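Local coordinates for protein alpha,alpha-trehalose-phosphate synthase (UDP-forming) (Burkholderia xenovorans, PDB 5V0T) that belongs to glycosyltransferase family 20, whose GT-B architecture sets two Rossmann-like domains face to face, and binds 6-O-phosphono-alpha-D-glucopyranose and uridine-5'-diphosphate, at residues A[135-140]-A[160-165]. Sequence-based numbering, arbitrary orientation.
With G6P (6-O-phosphono-alpha-D-glucopyranose), chain J.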
loop_
_atom_site.group_PDB
_atom_site.type_symbol
_atom_site.label_atom_id
_atom_site.label_comp_id
_atom_site.label_asym_id
_atom_site.label_seq_id
_atom_site.Cartn_x
_atom_site.Cartn_y
_atom_site.Cartn_z
ATOM N N VAL A 135 21.478 -10.111 6.640
ATOM C CA VAL A 135 21.075 -8.711 6.536
ATOM C C VAL A 135 19.571 -8.652 6.779
ATOM O O VAL A 135 18.800 -9.346 6.104
ATOM C CB VAL A 135 21.434 -8.106 5.169
ATOM C CG1 VAL A 135 20.941 -6.674 5.094
ATOM C CG2 VAL A 135 22.928 -8.150 4.941
ATOM N N ILE A 136 19.156 -7.846 7.752
ATOM C CA ILE A 136 17.777 -7.828 8.236
ATOM C C ILE A 136 17.069 -6.594 7.698
ATOM O O ILE A 136 17.527 -5.460 7.902
ATOM C CB ILE A 136 17.725 -7.859 9.775
ATOM C CG1 ILE A 136 18.441 -9.098 10.315
ATOM C CG2 ILE A 136 16.277 -7.806 10.256
ATOM C CD1 ILE A 136 18.637 -9.082 11.819
ATOM N N TRP A 137 15.931 -6.809 7.034
ATOM C CA TRP A 137 15.151 -5.724 6.446
ATOM C C TRP A 137 13.727 -5.803 6.985
ATOM O O TRP A 137 12.961 -6.699 6.609
ATOM C CB TRP A 137 15.174 -5.801 4.916
ATOM C CG TRP A 137 14.555 -4.590 4.234
ATOM C CD1 TRP A 137 14.035 -3.475 4.840
ATOM C CD2 TRP A 137 14.417 -4.377 2.822
ATOM N NE1 TRP A 137 13.560 -2.597 3.893
ATOM C CE2 TRP A 137 13.779 -3.126 2.648
ATOM C CE3 TRP A 137 14.751 -5.129 1.689
ATOM C CZ2 TRP A 137 13.498 -2.603 1.394
ATOM C CZ3 TRP A 137 14.456 -4.615 0.437
ATOM C CH2 TRP A 137 13.835 -3.363 0.299
ATOM N N VAL A 138 13.384 -4.874 7.870
ATOM C CA VAL A 138 12.080 -4.812 8.529
ATOM C C VAL A 138 11.151 -3.916 7.725
ATOM O O VAL A 138 11.562 -2.837 7.275
ATOM C CB VAL A 138 12.244 -4.290 9.967
ATOM C CG1 VAL A 138 10.932 -4.264 10.674
ATOM C CG2 VAL A 138 13.258 -5.153 10.706
ATOM N N HIS A 139 9.886 -4.337 7.571
ATOM C CA HIS A 139 8.900 -3.616 6.766
ATOM C C HIS A 139 7.689 -3.186 7.589
ATOM O O HIS A 139 6.985 -4.031 8.155
ATOM C CB HIS A 139 8.445 -4.469 5.577
ATOM C CG HIS A 139 9.515 -4.641 4.543
ATOM N ND1 HIS A 139 9.521 -3.946 3.353
ATOM C CD2 HIS A 139 10.655 -5.377 4.552
ATOM C CE1 HIS A 139 10.601 -4.264 2.660
ATOM N NE2 HIS A 139 11.306 -5.131 3.366
ATOM N N ASP A 140 7.466 -1.866 7.646
ATOM C CA ASP A 140 6.187 -1.182 7.888
ATOM C C ASP A 140 5.870 -0.899 9.352
ATOM O O ASP A 140 6.600 -1.301 10.263
ATOM C CB ASP A 140 5.005 -1.929 7.247
ATOM C CG ASP A 140 4.093 -0.978 6.472
ATOM O OD1 ASP A 140 4.448 0.218 6.413
ATOM O OD2 ASP A 140 3.051 -1.401 5.918
ATOM N N GLY A 160 17.780 -2.701 8.371
ATOM C CA GLY A 160 17.135 -1.590 7.708
ATOM C C GLY A 160 15.646 -1.618 7.952
ATOM O O GLY A 160 15.099 -2.654 8.341
ATOM N N PHE A 161 14.981 -0.490 7.714
ATOM C CA PHE A 161 13.535 -0.368 7.834
ATOM C C PHE A 161 12.996 0.306 6.585
ATOM O O PHE A 161 13.587 1.276 6.093
ATOM C CB PHE A 161 13.159 0.465 9.073
ATOM C CG PHE A 161 11.676 0.621 9.298
ATOM C CD1 PHE A 161 10.920 -0.421 9.827
ATOM C CD2 PHE A 161 11.046 1.832 9.045
ATOM C CE1 PHE A 161 9.576 -0.269 10.060
ATOM C CE2 PHE A 161 9.693 1.990 9.281
ATOM C CZ PHE A 161 8.953 0.940 9.787
ATOM N N PHE A 162 11.872 -0.192 6.081
ATOM C CA PHE A 162 11.137 0.500 5.025
ATOM C C PHE A 162 9.700 0.696 5.477
ATOM O O PHE A 162 9.035 -0.273 5.862
ATOM C CB PHE A 162 11.173 -0.265 3.683
ATOM C CG PHE A 162 10.534 0.502 2.538
ATOM C CD1 PHE A 162 11.231 1.509 1.886
ATOM C CD2 PHE A 162 9.227 0.234 2.147
ATOM C CE1 PHE A 162 10.651 2.217 0.855
ATOM C CE2 PHE A 162 8.637 0.942 1.109
ATOM C CZ PHE A 162 9.355 1.937 0.463
ATOM N N LEU A 163 9.236 1.953 5.442
ATOM C CA LEU A 163 7.848 2.314 5.726
ATOM C C LEU A 163 7.047 2.326 4.425
ATOM O O LEU A 163 7.359 3.088 3.495
ATOM C CB LEU A 163 7.780 3.684 6.410
ATOM C CG LEU A 163 6.404 4.139 6.915
ATOM C CD1 LEU A 163 5.913 3.235 8.037
ATOM C CD2 LEU A 163 6.448 5.597 7.360
ATOM N N HIS A 164 6.013 1.478 4.354
ATOM C CA HIS A 164 5.213 1.385 3.134
ATOM C C HIS A 164 4.136 2.459 3.085
ATOM O O HIS A 164 3.699 2.838 1.997
ATOM C CB HIS A 164 4.564 -0.009 3.007
ATOM C CG HIS A 164 5.546 -1.102 2.699
ATOM N ND1 HIS A 164 5.583 -1.752 1.486
ATOM C CD2 HIS A 164 6.560 -1.621 3.432
ATOM C CE1 HIS A 164 6.566 -2.635 1.488
ATOM N NE2 HIS A 164 7.176 -2.573 2.656
ATOM N N ILE A 165 3.701 2.947 4.244
ATOM C CA ILE A 165 2.636 3.941 4.341
ATOM C C ILE A 165 3.280 5.329 4.367
ATOM O O ILE A 165 4.508 5.428 4.486
ATOM C CB ILE A 165 1.764 3.671 5.579
ATOM C CG1 ILE A 165 2.568 3.898 6.873
ATOM C CG2 ILE A 165 1.186 2.240 5.509
ATOM C CD1 ILE A 165 1.705 3.793 8.137
HETATM C C1 G6P J . -1.036 -2.016 3.561
HETATM C C2 G6P J . 0.034 -2.032 4.639
HETATM C C3 G6P J . 0.582 -3.449 4.826
HETATM C C4 G6P J . -0.581 -4.402 5.114
HETATM C C5 G6P J . -1.620 -4.294 3.996
HETATM C C6 G6P J . -2.770 -5.273 4.236
HETATM O O1 G6P J . -0.413 -2.423 2.348
HETATM O O2 G6P J . 1.082 -1.111 4.287
HETATM O O3 G6P J . 1.481 -3.428 5.948
HETATM O O4 G6P J . -0.099 -5.761 5.170
HETATM O O5 G6P J . -2.087 -2.939 3.892
HETATM O O6 G6P J . -3.345 -5.045 5.535
HETATM P P G6P J . -3.402 -6.252 6.600
HETATM O O1P G6P J . -4.457 -7.206 6.100
HETATM O O2P G6P J . -3.722 -5.573 7.903
HETATM O O3P G6P J . -2.020 -6.867 6.566
#
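At the C-terminal ends of two neighbouring parallel strands, Asp140 and His164 meet beside the bound G6P. Asp140 OD2 accepts from both sugar hydroxyls, O2 and O3, each at 2.6 Å. Its other oxygen, OD1, receives His164 N at 2.9 Å from above the carboxylate plane, helping the two sugar bonds hold the carboxylate in place. Ile165 CG2 packs 3.6 Å from G6P O2, and Arg18, Tyr86 and Arg315 also hydrogen-bond G6P.

Just behind, His139 ND1 and His164 NE2 meet edge to edge in a hydrogen bond of 2.8 Å, ring planes 47° apart. Phe162 CD2 lies over one face of the His164 ring, toward its rim, and Leu32 of helix 31-43 touches both histidines. Helix 146-152 links strand 135-139 to the parallel strand 159-162, a beta-alpha-beta crossover of the Rossmann-like domain. Gly160 N to Ile136 O, Val138 N to Gly160 O and Phe162 N to Val138 O zip them together, and Asp140 N to Phe162 O continues the pattern with an N-H...O angle of 134°.

On the face carrying His139, Trp137 has CG anti to its backbone N (chi1 -172°), which brings NE1 to 3.3 Å from Phe162 CB; His139 NE2 sits over the indole, 3.1 Å above its plane. On the opposite face Val138 CG1 packs at the edge of the Phe161 ring, whose CE1 lies 3.2 Å from Asp140 O.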